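PDB 3HSI: phosphatidylserine synthase, which is a member of the phospholipase D superfamily, with an alpha/beta fold built around two large mixed beta sheets. Local coordinates for residues R171-Q176 / H364-W369; V130-R135 / A221-L226. All blocks are in the same frame, centred on the assembly; numbering follows the deposited sequence.

How the contacts relate
Along the chain the four segments alternate: 130-135, 171-176, 221-226, then 364-369. The two contacts therefore interleave, yet they stay separate in space, with centres about 26 Å apart and nearest atoms about 14 Å apart. Contact 1 lies about 8 Å from the centre of the chain and joins strand 171-179 of one mixed sheet to the run entering strand 367-370 of the other. In contact 2, about 19 Å from that centre, the loop after strand 127-130 of the first sheet packs against helix 216-229. Contact 1 thus joins the two sheets directly, whereas contact 2 lies where this loop, the helix and strand 245-252 of the second sheet meet, within reach of the second subunit.

Contact 1. Residues R171-Q176 / H364-W369; sequences RYDRYQ and HLKGVW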
loop_
_atom_site.group_PDB
_atom_site.type_symbol
_atom_site.label_atom_id
_atom_site.label_comp_id
_atom_site.label_asym_id
_atom_site.label_seq_id
_atom_site.Cartn_x
_atom_site.Cartn_y
_atom_site.Cartn_z
ATOM N N ARG C 171 3.699 -14.622 -25.846
ATOM C CA ARG C 171 3.409 -14.597 -24.430
ATOM C C ARG C 171 2.029 -15.256 -24.313
ATOM O O ARG C 171 1.037 -14.742 -24.864
ATOM C CB ARG C 171 3.373 -13.144 -23.949
ATOM C CG ARG C 171 3.214 -12.957 -22.453
ATOM C CD ARG C 171 3.713 -11.609 -22.068
ATOM N NE ARG C 171 3.464 -11.300 -20.668
ATOM C CZ ARG C 171 4.147 -11.845 -19.662
ATOM N NH1 ARG C 171 5.103 -12.740 -19.912
ATOM N NH2 ARG C 171 3.898 -11.485 -18.405
ATOM N N TYR C 172 1.992 -16.404 -23.635
ATOM C CA TYR C 172 0.832 -17.315 -23.603
ATOM C C TYR C 172 -0.223 -16.815 -22.636
ATOM O O TYR C 172 0.081 -16.464 -21.483
ATOM C CB TYR C 172 1.297 -18.718 -23.209
ATOM C CG TYR C 172 0.385 -19.898 -23.538
ATOM C CD1 TYR C 172 -0.462 -19.891 -24.657
ATOM C CD2 TYR C 172 0.424 -21.059 -22.744
ATOM C CE1 TYR C 172 -1.271 -21.001 -24.967
ATOM C CE2 TYR C 172 -0.365 -22.167 -23.035
ATOM C CZ TYR C 172 -1.208 -22.134 -24.153
ATOM O OH TYR C 172 -1.969 -23.235 -24.438
ATOM N N ASP C 173 -1.459 -16.721 -23.115
ATOM C CA ASP C 173 -2.564 -16.397 -22.234
ATOM C C ASP C 173 -3.736 -17.339 -22.568
ATOM O O ASP C 173 -3.586 -18.303 -23.375
ATOM C CB ASP C 173 -2.941 -14.892 -22.384
ATOM C CG ASP C 173 -3.425 -14.256 -21.069
ATOM O OD1 ASP C 173 -4.480 -14.674 -20.575
ATOM O OD2 ASP C 173 -2.771 -13.339 -20.525
ATOM N N ARG C 174 -4.893 -17.074 -21.952
ATOM C CA ARG C 174 -6.120 -17.781 -22.296
ATOM C C ARG C 174 -7.095 -16.838 -22.946
ATOM O O ARG C 174 -7.059 -15.656 -22.680
ATOM C CB ARG C 174 -6.767 -18.362 -21.054
ATOM C CG ARG C 174 -6.075 -19.571 -20.535
ATOM C CD ARG C 174 -6.693 -19.968 -19.222
ATOM N NE ARG C 174 -8.006 -20.581 -19.384
ATOM C CZ ARG C 174 -8.961 -20.559 -18.456
ATOM N NH1 ARG C 174 -8.769 -19.931 -17.305
ATOM N NH2 ARG C 174 -10.100 -21.195 -18.666
ATOM N N TYR C 175 -7.962 -17.358 -23.820
ATOM C CA TYR C 175 -8.837 -16.488 -24.607
ATOM C C TYR C 175 -10.188 -17.145 -24.738
ATOM O O TYR C 175 -10.283 -18.285 -25.206
ATOM C CB TYR C 175 -8.243 -16.239 -26.023
ATOM C CG TYR C 175 -6.727 -16.221 -26.025
ATOM C CD1 TYR C 175 -6.019 -15.041 -25.813
ATOM C CD2 TYR C 175 -6.004 -17.399 -26.169
ATOM C CE1 TYR C 175 -4.634 -15.028 -25.808
ATOM C CE2 TYR C 175 -4.611 -17.403 -26.143
ATOM C CZ TYR C 175 -3.934 -16.227 -25.952
ATOM O OH TYR C 175 -2.559 -16.264 -25.906
ATOM N N GLN C 176 -11.235 -16.435 -24.327
ATOM C CA GLN C 176 -12.581 -16.958 -24.464
ATOM C C GLN C 176 -13.467 -16.001 -25.232
ATOM O O GLN C 176 -13.550 -14.810 -24.919
ATOM C CB GLN C 176 -13.204 -17.273 -23.117
ATOM C CG GLN C 176 -12.522 -18.397 -22.419
ATOM C CD GLN C 176 -11.296 -17.925 -21.680
ATOM O OE1 GLN C 176 -11.214 -16.759 -21.286
ATOM N NE2 GLN C 176 -10.329 -18.816 -21.493
ATOM N N HIS C 364 1.884 -16.277 -19.297
ATOM C CA HIS C 364 1.050 -15.358 -18.553
ATOM C C HIS C 364 -0.390 -15.881 -18.344
ATOM O O HIS C 364 -1.329 -15.106 -18.451
ATOM C CB HIS C 364 1.001 -14.048 -19.324
ATOM C CG HIS C 364 0.478 -12.893 -18.534
ATOM N ND1 HIS C 364 -0.697 -12.229 -18.867
ATOM C CD2 HIS C 364 0.969 -12.278 -17.428
ATOM C CE1 HIS C 364 -0.898 -11.252 -18.000
ATOM N NE2 HIS C 364 0.091 -11.267 -17.113
ATOM N N LEU C 365 -0.570 -17.172 -18.066
ATOM C CA LEU C 365 -1.925 -17.715 -17.877
ATOM C C LEU C 365 -2.394 -17.567 -16.439
ATOM O O LEU C 365 -1.619 -17.744 -15.478
ATOM C CB LEU C 365 -2.003 -19.207 -18.234
ATOM C CG LEU C 365 -1.577 -19.736 -19.585
ATOM C CD1 LEU C 365 -1.561 -21.254 -19.480
ATOM C CD2 LEU C 365 -2.522 -19.350 -20.621
ATOM N N LYS C 366 -3.670 -17.240 -16.320
ATOM C CA LYS C 366 -4.388 -17.154 -15.033
ATOM C C LYS C 366 -5.669 -17.973 -15.224
ATOM O O LYS C 366 -6.252 -17.976 -16.313
ATOM C CB LYS C 366 -4.799 -15.705 -14.727
ATOM C CG LYS C 366 -3.733 -14.613 -14.927
ATOM C CD LYS C 366 -3.901 -13.938 -16.263
ATOM C CE LYS C 366 -2.878 -12.834 -16.447
ATOM N NZ LYS C 366 -2.978 -11.636 -15.486
ATOM N N GLY C 367 -6.089 -18.672 -14.177
ATOM C CA GLY C 367 -7.339 -19.422 -14.180
ATOM C C GLY C 367 -7.539 -20.214 -12.903
ATOM O O GLY C 367 -6.585 -20.493 -12.146
ATOM N N VAL C 368 -8.792 -20.517 -12.614
ATOM C CA VAL C 368 -9.158 -21.366 -11.463
ATOM C C VAL C 368 -10.247 -22.277 -11.965
ATOM O O VAL C 368 -11.173 -21.830 -12.613
ATOM C CB VAL C 368 -9.677 -20.571 -10.236
ATOM C CG1 VAL C 368 -10.163 -21.537 -9.160
ATOM C CG2 VAL C 368 -8.583 -19.617 -9.643
ATOM N N TRP C 369 -10.087 -23.569 -11.716
ATOM C CA TRP C 369 -11.111 -24.530 -12.012
ATOM C C TRP C 369 -11.416 -25.330 -10.739
ATOM O O TRP C 369 -10.513 -25.870 -10.106
ATOM C CB TRP C 369 -10.639 -25.514 -13.077
ATOM C CG TRP C 369 -10.348 -25.015 -14.447
ATOM C CD1 TRP C 369 -11.136 -25.192 -15.570
ATOM C CD2 TRP C 369 -9.143 -24.362 -14.906
ATOM N NE1 TRP C 369 -10.494 -24.665 -16.693
ATOM C CE2 TRP C 369 -9.273 -24.168 -16.315
ATOM C CE3 TRP C 369 -7.978 -23.932 -14.275
ATOM C CZ2 TRP C 369 -8.273 -23.558 -17.086
ATOM C CZ3 TRP C 369 -6.983 -23.338 -15.045
ATOM C CH2 TRP C 369 -7.137 -23.154 -16.429
HETATM O O HOH W 1 -4.972 -16.079 -18.678
HETATM O O HOH W 2 -10.541 -21.134 -15.252
#
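Arg171 meets His364, the histidine of a His-x-Lys sequence (His364, Lys366) matching the HKD motif of the phospholipase D superfamily. The extended chain of Arg171 brings its guanidinium under His364 CB, which lies over the centre of the group, 3.8 Å above the plane. Guanidinium and imidazole planes are 31° apart, so this is no parallel stack, and Arg171 NH2 stands obliquely 3.2 Å from His364 CD2. Polar partners fix the guanidinium: NH2 forms a salt bridge with Asp312, while NE and NH1 bond to Tyr163 and Thr362.

Tyr172 O accepts His364 N at 2.8 Å, prolonging the parallel pairing of strands 171-179 and 362-363. Its ring makes apolar contact with Leu365, Tyr172 CD2 lying 3.8 Å from Leu365 CD1.

Asp173 lies alongside His364, both side chains pointing the same way. Asp173 OD2 receives His364 ND1 at 2.9 Å with an N-H...O angle of 155°, the donor lying almost in line with the C-O bond but OD2 tilted from the ring plane. OD1 is engaged separately, accepting Arg174 N at 2.8 Å through its anti lone pair, which probably helps to hold the carboxylate that bonds His364. Lys366 instead sends NZ to Asn381 and Gly379.

Arg174 bends at chi3 (74°), laying its guanidinium, tilted, against the Trp369 ring: Trp369 CZ2 sits 3.3 Å above the guanidinium plane, over its centre. Arg174 NH2 forms a salt bridge with Glu411, so the group is held by charge as well as by packing. NH1 makes a weak in-plane bond to Lys366 O, and also donates to a water whose oxygen in turn donates to Val368 O at 2.8 Å.

Contact 2. Residues V130-R135 / A221-L226; sequences VPINTR and AYRKDL
Helix 216-229 packs on the loop that leaves strand 127-130, with Tyr222, Arg223 and Leu226 turned to Val130, Pro131, Ile132 and Asn133. Tyr222 presents its ring edge: Pro131 O lies 3.4 Å from Tyr222 CD2, and Val130 CG1 is 3.3 Å from Tyr222 OH, whose polar partner is Leu195 O. One turn on, Leu226 CD2 meets Ile132 CD1 at 4.2 Å.

Arg223 supplies the polar link. With CG anti to the backbone N (chi1 175°) and the chain extended to NE, its head reaches across Ile132, and Arg223 NH1 donates to Ile132 O at 2.9 Å. This bond is nearly straight (168°) and lies in the guanidinium plane, although the donor sits above the carbonyl plane. NH1 also serves Leu389 O. Asn133 ND2 lies over one guanidinium face, toward its rim, 3.4 Å from Arg223 CZ, with amide and guanidinium planes 17° apart; both groups present donors, so this is packing and not a hydrogen bond. The amide is oriented by Phe138 O, which accepts ND2, and by Thr134 N, which donates to OD1. Arg388 of the second subunit adds a weak bond to OD1. Arg223 and Leu226 also touch Leu252 of strand 245-252, a helix-on-sheet packing within an alpha/beta fold.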
loop_
_atom_site.group_PDB
_atom_site.type_symbol
_atom_site.label_atom_id
_atom_site.label_comp_id
_atom_site.label_asym_id
_atom_site.label_seq_id
_atom_site.Cartn_x
_atom_site.Cartn_y
_atom_site.Cartn_z
ATOM N N VAL C 130 -7.348 5.319 -17.509
ATOM C CA VAL C 130 -8.043 5.131 -16.234
ATOM C C VAL C 130 -6.996 5.037 -15.121
ATOM O O VAL C 130 -6.189 4.130 -15.122
ATOM C CB VAL C 130 -8.864 3.820 -16.251
ATOM C CG1 VAL C 130 -9.493 3.551 -14.897
ATOM C CG2 VAL C 130 -9.893 3.821 -17.378
ATOM N N PRO C 131 -7.006 5.962 -14.165
ATOM C CA PRO C 131 -6.067 5.831 -13.032
ATOM C C PRO C 131 -6.704 5.173 -11.796
ATOM O O PRO C 131 -7.613 5.747 -11.171
ATOM C CB PRO C 131 -5.703 7.271 -12.728
ATOM C CG PRO C 131 -6.951 8.108 -13.224
ATOM C CD PRO C 131 -7.825 7.194 -14.065
ATOM N N ILE C 132 -6.191 4.004 -11.418
ATOM C CA ILE C 132 -6.751 3.216 -10.325
ATOM C C ILE C 132 -6.167 3.663 -8.975
ATOM O O ILE C 132 -6.674 3.308 -7.904
ATOM C CB ILE C 132 -6.546 1.724 -10.595
ATOM C CG1 ILE C 132 -7.420 1.299 -11.798
ATOM C CG2 ILE C 132 -6.840 0.873 -9.357
ATOM C CD1 ILE C 132 -8.914 1.690 -11.640
ATOM N N ASN C 133 -5.108 4.446 -9.026
ATOM C CA ASN C 133 -4.572 5.067 -7.817
ATOM C C ASN C 133 -3.709 6.209 -8.288
ATOM O O ASN C 133 -3.494 6.348 -9.495
ATOM C CB ASN C 133 -3.768 4.082 -6.954
ATOM C CG ASN C 133 -3.916 4.370 -5.469
ATOM O OD1 ASN C 133 -4.012 5.527 -5.054
ATOM N ND2 ASN C 133 -3.944 3.328 -4.665
ATOM N N THR C 134 -3.206 6.988 -7.340
ATOM C CA THR C 134 -2.462 8.217 -7.619
ATOM C C THR C 134 -1.036 7.936 -8.091
ATOM O O THR C 134 -0.385 8.807 -8.669
ATOM C CB THR C 134 -2.417 9.138 -6.376
ATOM O OG1 THR C 134 -1.743 8.462 -5.318
ATOM C CG2 THR C 134 -3.811 9.524 -5.899
ATOM N N ARG C 135 -0.574 6.716 -7.826
ATOM C CA ARG C 135 0.713 6.191 -8.278
ATOM C C ARG C 135 0.528 4.772 -8.781
ATOM O O ARG C 135 -0.131 3.950 -8.125
ATOM C CB ARG C 135 1.733 6.200 -7.144
ATOM C CG ARG C 135 2.631 7.435 -7.196
ATOM C CD ARG C 135 2.657 8.149 -5.881
ATOM N NE ARG C 135 3.224 9.496 -5.996
ATOM C CZ ARG C 135 2.772 10.571 -5.335
ATOM N NH1 ARG C 135 1.723 10.467 -4.508
ATOM N NH2 ARG C 135 3.362 11.761 -5.507
ATOM N N ALA C 221 -10.864 10.213 -4.888
ATOM C CA ALA C 221 -12.326 10.076 -4.868
ATOM C C ALA C 221 -12.854 9.031 -5.877
ATOM O O ALA C 221 -13.815 8.309 -5.618
ATOM C CB ALA C 221 -12.994 11.436 -5.126
ATOM N N TYR C 222 -12.231 8.948 -7.030
ATOM C CA TYR C 222 -12.681 7.960 -8.018
ATOM C C TYR C 222 -12.427 6.534 -7.550
ATOM O O TYR C 222 -13.267 5.678 -7.738
ATOM C CB TYR C 222 -11.942 8.177 -9.307
ATOM C CG TYR C 222 -12.087 7.120 -10.354
ATOM C CD1 TYR C 222 -13.280 6.948 -11.036
ATOM C CD2 TYR C 222 -10.980 6.342 -10.737
ATOM C CE1 TYR C 222 -13.386 5.986 -12.069
ATOM C CE2 TYR C 222 -11.066 5.412 -11.756
ATOM C CZ TYR C 222 -12.266 5.243 -12.429
ATOM O OH TYR C 222 -12.349 4.311 -13.447
ATOM N N ARG C 223 -11.252 6.295 -6.967
ATOM C CA ARG C 223 -10.864 4.944 -6.547
ATOM C C ARG C 223 -11.834 4.529 -5.461
ATOM O O ARG C 223 -12.421 3.454 -5.516
ATOM C CB ARG C 223 -9.420 4.916 -5.996
ATOM C CG ARG C 223 -8.980 3.579 -5.423
ATOM C CD ARG C 223 -7.537 3.647 -4.833
ATOM N NE ARG C 223 -7.217 2.413 -4.106
ATOM C CZ ARG C 223 -6.708 1.311 -4.645
ATOM N NH1 ARG C 223 -6.426 1.237 -5.934
ATOM N NH2 ARG C 223 -6.520 0.254 -3.885
ATOM N N LYS C 224 -11.999 5.409 -4.479
ATOM C CA LYS C 224 -12.872 5.141 -3.353
ATOM C C LYS C 224 -14.304 4.826 -3.796
ATOM O O LYS C 224 -14.921 3.886 -3.308
ATOM C CB LYS C 224 -12.844 6.313 -2.391
ATOM C CG LYS C 224 -13.243 5.931 -0.988
ATOM C CD LYS C 224 -12.751 6.997 -0.051
ATOM C CE LYS C 224 -13.677 7.183 1.108
ATOM N NZ LYS C 224 -14.818 7.990 0.653
ATOM N N ASP C 225 -14.810 5.595 -4.743
ATOM C CA ASP C 225 -16.156 5.375 -5.245
ATOM C C ASP C 225 -16.263 4.051 -6.002
ATOM O O ASP C 225 -17.193 3.291 -5.787
ATOM C CB ASP C 225 -16.610 6.560 -6.125
ATOM C CG ASP C 225 -18.093 6.492 -6.492
ATOM O OD1 ASP C 225 -18.934 6.182 -5.627
ATOM O OD2 ASP C 225 -18.442 6.768 -7.647
ATOM N N LEU C 226 -15.302 3.771 -6.870
ATOM C CA LEU C 226 -15.330 2.544 -7.663
ATOM C C LEU C 226 -15.179 1.288 -6.783
ATOM O O LEU C 226 -15.889 0.292 -6.968
ATOM C CB LEU C 226 -14.236 2.608 -8.715
ATOM C CG LEU C 226 -14.180 1.481 -9.750
ATOM C CD1 LEU C 226 -15.428 1.441 -10.612
ATOM C CD2 LEU C 226 -12.954 1.687 -10.582
#